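Local atomic coordinates of putative PII-like nitrogen regulatory protein (Shewanella baltica, PDB entry 3CE8), a protein that is of unknown function but may be a PII-like nitrogen regulatory protein. Residues D40-L45 and C79-M84; A92-L97 and Y108-I113. All coordinates share one frame; numbering follows the deposited sequence.

Contact 1: D40-L45 and C79-M84; sequences DTLIEL and CKFEIM. With EDO (1,2-ethanediol), chain D; EDO (1,2-ethanediol), chain E.
Leu42 of helix 35-42 reaches Phe81 and Ile83 of strand 74-86, two alternate residues whose side chains lie on the same side of the strand. Its CB leaves the helix toward the strand, and because CG lies anti to the carbonyl carbon (chi1 -65°) the branch is carried on into the layer between helix and sheet. Neither CB nor CG touches the strand; the two methyls do the work. Leu42 CD1 meets the Phe81 ring obliquely, 3.9 Å from Phe81 CD2, and also lies 3.9 Å from Ile83 CD1. Leu42 CD2 meets Ile83 CD1 tip to tip at 3.8 Å, so that one isoleucine methyl is touched by both leucine methyls. No hydrogen bond joins the segments. On the other side of the strand, Lys80 NZ and Glu82 OE2 form a long salt bridge of 3.6 Å. Two 1,2-ethanediol molecules, probably from the crystallisation liquor, bind backbone atoms: one donates to Thr41 O, the other to Glu82 O, and Met84 N donates weakly to O2 of the latter. Around this apolar cluster, Leu93 and Leu97 of helix 90-100 pack on Leu42, Leu48 touches both Leu42 and Ile83, and strand 50-60 adds Phe51 against Leu42 and Leu53 against Phe81.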
loop_
_atom_site.group_PDB
_atom_site.type_symbol
_atom_site.label_atom_id
_atom_site.label_comp_id
_atom_site.label_asym_id
_atom_site.label_seq_id
_atom_site.Cartn_x
_atom_site.Cartn_y
_atom_site.Cartn_z
ATOM N N ASP A 40 -11.394 9.068 -15.308
ATOM C CA ASP A 40 -12.692 9.397 -15.872
ATOM C C ASP A 40 -13.710 8.332 -15.589
ATOM O O ASP A 40 -14.882 8.605 -15.355
ATOM C CB ASP A 40 -12.602 9.584 -17.387
ATOM C CG ASP A 40 -11.941 10.910 -17.783
ATOM O OD1 ASP A 40 -11.750 11.781 -16.908
ATOM O OD2 ASP A 40 -11.625 11.086 -18.975
ATOM N N THR A 41 -13.241 7.101 -15.584
ATOM C CA THR A 41 -14.125 5.957 -15.384
ATOM C C THR A 41 -14.568 5.909 -13.948
ATOM O O THR A 41 -15.745 5.717 -13.645
ATOM C CB THR A 41 -13.419 4.647 -15.692
ATOM O OG1 THR A 41 -13.244 4.537 -17.105
ATOM C CG2 THR A 41 -14.227 3.460 -15.188
ATOM N N LEU A 42 -13.600 6.156 -13.074
ATOM C CA LEU A 42 -13.793 6.000 -11.643
ATOM C C LEU A 42 -14.727 7.045 -11.119
ATOM O O LEU A 42 -15.602 6.752 -10.301
ATOM C CB LEU A 42 -12.455 6.078 -10.889
ATOM C CG LEU A 42 -11.466 4.956 -11.197
ATOM C CD1 LEU A 42 -10.092 5.241 -10.658
ATOM C CD2 LEU A 42 -12.029 3.631 -10.648
ATOM N N ILE A 43 -14.554 8.269 -11.612
ATOM C CA ILE A 43 -15.339 9.416 -11.094
ATOM C C ILE A 43 -16.799 9.230 -11.434
ATOM O O ILE A 43 -17.675 9.858 -10.828
ATOM C CB ILE A 43 -14.882 10.850 -11.593
ATOM C CG1 ILE A 43 -14.974 10.947 -13.111
ATOM C CG2 ILE A 43 -13.484 11.226 -11.098
ATOM C CD1 ILE A 43 -14.786 12.339 -13.624
ATOM N N GLU A 44 -17.056 8.311 -12.351
ATOM C CA GLU A 44 -18.411 8.141 -12.872
ATOM C C GLU A 44 -19.154 6.998 -12.174
ATOM O O GLU A 44 -20.363 6.827 -12.284
ATOM C CB GLU A 44 -18.318 7.921 -14.377
ATOM C CG GLU A 44 -19.430 8.557 -15.092
ATOM C CD GLU A 44 -19.473 10.072 -14.809
ATOM O OE1 GLU A 44 -18.474 10.771 -15.122
ATOM O OE2 GLU A 44 -20.505 10.566 -14.278
ATOM N N LEU A 45 -18.386 6.226 -11.436
ATOM C CA LEU A 45 -18.899 5.076 -10.691
ATOM C C LEU A 45 -19.445 5.546 -9.327
ATOM O O LEU A 45 -18.689 5.986 -8.438
ATOM C CB LEU A 45 -17.820 3.993 -10.556
ATOM C CG LEU A 45 -17.399 3.292 -11.865
ATOM C CD1 LEU A 45 -16.178 2.370 -11.697
ATOM C CD2 LEU A 45 -18.582 2.518 -12.478
ATOM N N CYS A 79 1.482 4.570 -12.774
ATOM C CA CYS A 79 0.549 5.235 -11.924
ATOM C C CYS A 79 -0.162 4.165 -11.118
ATOM O O CYS A 79 -0.712 3.226 -11.661
ATOM C CB CYS A 79 -0.418 6.052 -12.781
ATOM S SG CYS A 79 -1.627 7.007 -11.828
ATOM N N LYS A 80 -0.111 4.311 -9.807
ATOM C CA LYS A 80 -0.731 3.369 -8.900
ATOM C C LYS A 80 -1.951 3.981 -8.242
ATOM O O LYS A 80 -1.894 4.949 -7.450
ATOM C CB LYS A 80 0.273 2.891 -7.848
ATOM C CG LYS A 80 -0.235 1.890 -6.798
ATOM C CD LYS A 80 0.796 1.805 -5.655
ATOM C CE LYS A 80 0.442 0.906 -4.499
ATOM N NZ LYS A 80 1.429 1.046 -3.371
ATOM N N PHE A 81 -3.051 3.344 -8.608
ATOM C CA PHE A 81 -4.381 3.670 -8.135
ATOM C C PHE A 81 -4.764 2.728 -7.026
ATOM O O PHE A 81 -4.479 1.536 -7.073
ATOM C CB PHE A 81 -5.434 3.480 -9.243
ATOM C CG PHE A 81 -5.419 4.549 -10.338
ATOM C CD1 PHE A 81 -4.616 4.412 -11.458
ATOM C CD2 PHE A 81 -6.252 5.660 -10.258
ATOM C CE1 PHE A 81 -4.629 5.373 -12.443
ATOM C CE2 PHE A 81 -6.249 6.626 -11.238
ATOM C CZ PHE A 81 -5.450 6.484 -12.329
ATOM N N GLU A 82 -5.413 3.291 -6.026
ATOM C CA GLU A 82 -5.999 2.513 -4.939
ATOM C C GLU A 82 -7.442 2.945 -4.792
ATOM O O GLU A 82 -7.744 4.134 -4.597
ATOM C CB GLU A 82 -5.218 2.675 -3.637
ATOM C CG GLU A 82 -3.839 2.061 -3.727
ATOM C CD GLU A 82 -3.117 1.944 -2.400
ATOM O OE1 GLU A 82 -3.604 2.403 -1.345
ATOM O OE2 GLU A 82 -2.043 1.343 -2.415
ATOM N N ILE A 83 -8.310 1.947 -4.932
ATOM C CA ILE A 83 -9.755 2.124 -4.972
ATOM C C ILE A 83 -10.543 1.213 -4.036
ATOM O O ILE A 83 -10.747 0.024 -4.259
ATOM C CB ILE A 83 -10.260 1.893 -6.414
ATOM C CG1 ILE A 83 -9.405 2.710 -7.388
ATOM C CG2 ILE A 83 -11.769 2.211 -6.569
ATOM C CD1 ILE A 83 -9.256 2.024 -8.682
HETATM N N MSE A 84 -10.964 1.834 -2.960
HETATM C CA MSE A 84 -11.798 1.194 -1.959
HETATM C C MSE A 84 -13.181 1.096 -2.581
HETATM O O MSE A 84 -13.691 2.059 -3.172
HETATM C CB MSE A 84 -11.861 1.999 -0.654
HETATM C CG MSE A 84 -12.611 1.281 0.448
HETATM SE SE MSE A 84 -11.532 -0.142 1.160
HETATM C CE MSE A 84 -9.980 0.907 1.656
HETATM C C1 EDO D . -18.338 4.272 -15.613
HETATM O O1 EDO D . -17.433 5.221 -16.187
HETATM C C2 EDO D . -19.687 4.842 -15.156
HETATM O O2 EDO D . -20.658 3.800 -15.192
HETATM C C1 EDO E . -8.846 4.725 -1.273
HETATM O O1 EDO E . -7.849 5.587 -1.832
HETATM C C2 EDO E . -10.115 5.489 -0.938
HETATM O O2 EDO E . -10.947 5.029 -1.984
#

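Contact 2: A92-L97 and Y108-I113; sequences ALLTAL and YWIMPI
Leu94 of helix 90-100 packs on Tyr108 and Ile110 of strand 106-112, an edge strand of the chain's four-stranded antiparallel sheet. With strand order 2-3-1-4 and both helices on one face, this is a ferredoxin-like alpha/beta sandwich, the fold also found in PII proteins, and the contact joins its second helix to its fourth strand. The CH-pi part comes first: Leu94 CD2 sits over one face of the Tyr108 ring, 4.0 Å from Tyr108 CE2, and the two side chains cross at about a right angle. A chi1 of 78° places the tyrosine CG between its backbone N and carbonyl carbon, which turns the ring toward the helix. The aliphatic part is a meeting of methyl ends, with Leu94 and Ile110 reaching toward each other. Replacing Leu94 with an alanine would probably leave that ring face and the Ile110 methyl without their helix partner and open a gap between helix and strand. No hydrogen bond crosses between the segments; the polar end of Tyr108 is used elsewhere, its OH hydrogen-bonding Gln115 NE2 of the third subunit. The same strand, through Tyr108, Trp109 and Ile110, pairs antiparallel with a strand of that subunit and so continues the sheet across the interface. The helix therefore packs on a strand that also takes part in assembly. Leu94 CD1 touches both partners, 4.1 Å from Tyr108 CE2 and 4.1 Å from Ile110 CD1.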
loop_
_atom_site.group_PDB
_atom_site.type_symbol
_atom_site.label_atom_id
_atom_site.label_comp_id
_atom_site.label_asym_id
_atom_site.label_seq_id
_atom_site.Cartn_x
_atom_site.Cartn_y
_atom_site.Cartn_z
ATOM N N ALA A 92 -18.486 -5.038 -11.375
ATOM C CA ALA A 92 -18.843 -3.756 -11.998
ATOM C C ALA A 92 -17.592 -2.900 -12.170
ATOM O O ALA A 92 -17.380 -2.301 -13.235
ATOM C CB ALA A 92 -19.893 -3.006 -11.167
ATOM N N LEU A 93 -16.742 -2.927 -11.146
ATOM C CA LEU A 93 -15.533 -2.079 -11.110
ATOM C C LEU A 93 -14.470 -2.579 -12.069
ATOM O O LEU A 93 -13.894 -1.809 -12.831
ATOM C CB LEU A 93 -14.952 -1.996 -9.694
ATOM C CG LEU A 93 -13.627 -1.226 -9.476
ATOM C CD1 LEU A 93 -13.681 0.219 -9.930
ATOM C CD2 LEU A 93 -13.215 -1.308 -8.021
ATOM N N LEU A 94 -14.278 -3.885 -12.088
ATOM C CA LEU A 94 -13.211 -4.460 -12.895
ATOM C C LEU A 94 -13.570 -4.489 -14.381
ATOM O O LEU A 94 -12.707 -4.278 -15.252
ATOM C CB LEU A 94 -12.824 -5.856 -12.402
ATOM C CG LEU A 94 -12.151 -6.019 -11.022
ATOM C CD1 LEU A 94 -11.939 -7.514 -10.726
ATOM C CD2 LEU A 94 -10.851 -5.295 -10.951
ATOM N N THR A 95 -14.836 -4.757 -14.675
ATOM C CA THR A 95 -15.306 -4.789 -16.072
ATOM C C THR A 95 -15.256 -3.366 -16.660
ATOM O O THR A 95 -14.956 -3.176 -17.829
ATOM C CB THR A 95 -16.732 -5.368 -16.212
ATOM O OG1 THR A 95 -17.605 -4.673 -15.328
ATOM C CG2 THR A 95 -16.769 -6.822 -15.866
ATOM N N ALA A 96 -15.524 -2.377 -15.816
ATOM C CA ALA A 96 -15.516 -0.947 -16.235
ATOM C C ALA A 96 -14.098 -0.527 -16.566
ATOM O O ALA A 96 -13.826 0.168 -17.552
ATOM C CB ALA A 96 -16.082 -0.055 -15.145
ATOM N N LEU A 97 -13.178 -0.957 -15.711
ATOM C CA LEU A 97 -11.743 -0.630 -15.905
ATOM C C LEU A 97 -11.161 -1.447 -17.060
ATOM O O LEU A 97 -10.352 -0.962 -17.836
ATOM C CB LEU A 97 -10.956 -0.855 -14.637
ATOM C CG LEU A 97 -11.304 0.123 -13.508
ATOM C CD1 LEU A 97 -10.731 -0.432 -12.235
ATOM C CD2 LEU A 97 -10.824 1.558 -13.783
ATOM N N TYR A 108 -3.238 -5.811 -11.524
ATOM C CA TYR A 108 -4.049 -5.431 -10.378
ATOM C C TYR A 108 -4.097 -6.507 -9.336
ATOM O O TYR A 108 -3.753 -7.661 -9.569
ATOM C CB TYR A 108 -5.486 -5.109 -10.784
ATOM C CG TYR A 108 -6.322 -6.350 -11.023
ATOM C CD1 TYR A 108 -6.242 -7.039 -12.204
ATOM C CD2 TYR A 108 -7.174 -6.834 -10.055
ATOM C CE1 TYR A 108 -6.998 -8.196 -12.434
ATOM C CE2 TYR A 108 -7.932 -7.987 -10.267
ATOM C CZ TYR A 108 -7.842 -8.665 -11.455
ATOM O OH TYR A 108 -8.586 -9.812 -11.682
ATOM N N TRP A 109 -4.482 -6.059 -8.160
ATOM C CA TRP A 109 -4.745 -6.947 -7.040
ATOM C C TRP A 109 -5.753 -6.338 -6.091
ATOM O O TRP A 109 -5.997 -5.161 -6.115
ATOM C CB TRP A 109 -3.484 -7.466 -6.344
ATOM C CG TRP A 109 -2.620 -6.453 -5.790
ATOM C CD1 TRP A 109 -2.628 -5.963 -4.519
ATOM C CD2 TRP A 109 -1.552 -5.793 -6.476
ATOM N NE1 TRP A 109 -1.627 -4.995 -4.374
ATOM C CE2 TRP A 109 -0.966 -4.868 -5.563
ATOM C CE3 TRP A 109 -1.043 -5.875 -7.784
ATOM C CZ2 TRP A 109 0.092 -4.043 -5.910
ATOM C CZ3 TRP A 109 0.026 -5.044 -8.133
ATOM C CH2 TRP A 109 0.578 -4.141 -7.190
ATOM N N ILE A 110 -6.432 -7.217 -5.363
ATOM C CA ILE A 110 -7.522 -6.843 -4.448
ATOM C C ILE A 110 -7.170 -7.372 -3.098
ATOM O O ILE A 110 -6.774 -8.528 -2.939
ATOM C CB ILE A 110 -8.914 -7.423 -4.893
ATOM C CG1 ILE A 110 -9.257 -6.982 -6.342
ATOM C CG2 ILE A 110 -9.979 -6.981 -3.914
ATOM C CD1 ILE A 110 -10.595 -7.424 -6.832
HETATM N N MSE A 111 -7.256 -6.489 -2.121
HETATM C CA MSE A 111 -6.857 -6.828 -0.757
HETATM C C MSE A 111 -7.983 -6.604 0.190
HETATM O O MSE A 111 -8.806 -5.723 -0.011
HETATM C CB MSE A 111 -5.705 -5.948 -0.317
HETATM C CG MSE A 111 -4.671 -5.845 -1.402
HETATM SE SE MSE A 111 -3.095 -4.891 -0.898
HETATM C CE MSE A 111 -2.428 -6.175 0.340
ATOM N N PRO A 112 -8.011 -7.401 1.240
ATOM C CA PRO A 112 -9.044 -7.223 2.204
ATOM C C PRO A 112 -8.746 -6.080 3.130
ATOM O O PRO A 112 -7.572 -5.736 3.395
ATOM C CB PRO A 112 -9.023 -8.541 2.968
ATOM C CG PRO A 112 -7.632 -9.002 2.870
ATOM C CD PRO A 112 -7.089 -8.489 1.588
ATOM N N ILE A 113 -9.856 -5.499 3.575
ATOM C CA ILE A 113 -9.930 -4.389 4.539
ATOM C C ILE A 113 -10.716 -4.849 5.742
ATOM O O ILE A 113 -11.825 -5.327 5.598
ATOM C CB ILE A 113 -10.710 -3.206 3.985
ATOM C CG1 ILE A 113 -9.954 -2.577 2.829
ATOM C CG2 ILE A 113 -10.970 -2.193 5.097
ATOM C CD1 ILE A 113 -8.490 -2.533 3.078
#

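In the fold
From the N terminus the chain runs through strand 23-31 into helix 35-42, where contact 1 opens; that contact closes only after strand 50-60, when strand 74-86 comes back against the helix. Contact 2 then opens on helix 90-100, the next element, and closes a much shorter loop at strand 106-112. The two are in series, neither nested nor crossed, with centres about 10 Å apart. Each ties one helix to the same antiparallel sheet, contact 1 to an inner strand and contact 2 to an outer one. The helices also meet directly: Leu42 CD2 lies 3.9 Å from Leu93 CD1, joining both contacts in one apolar layer.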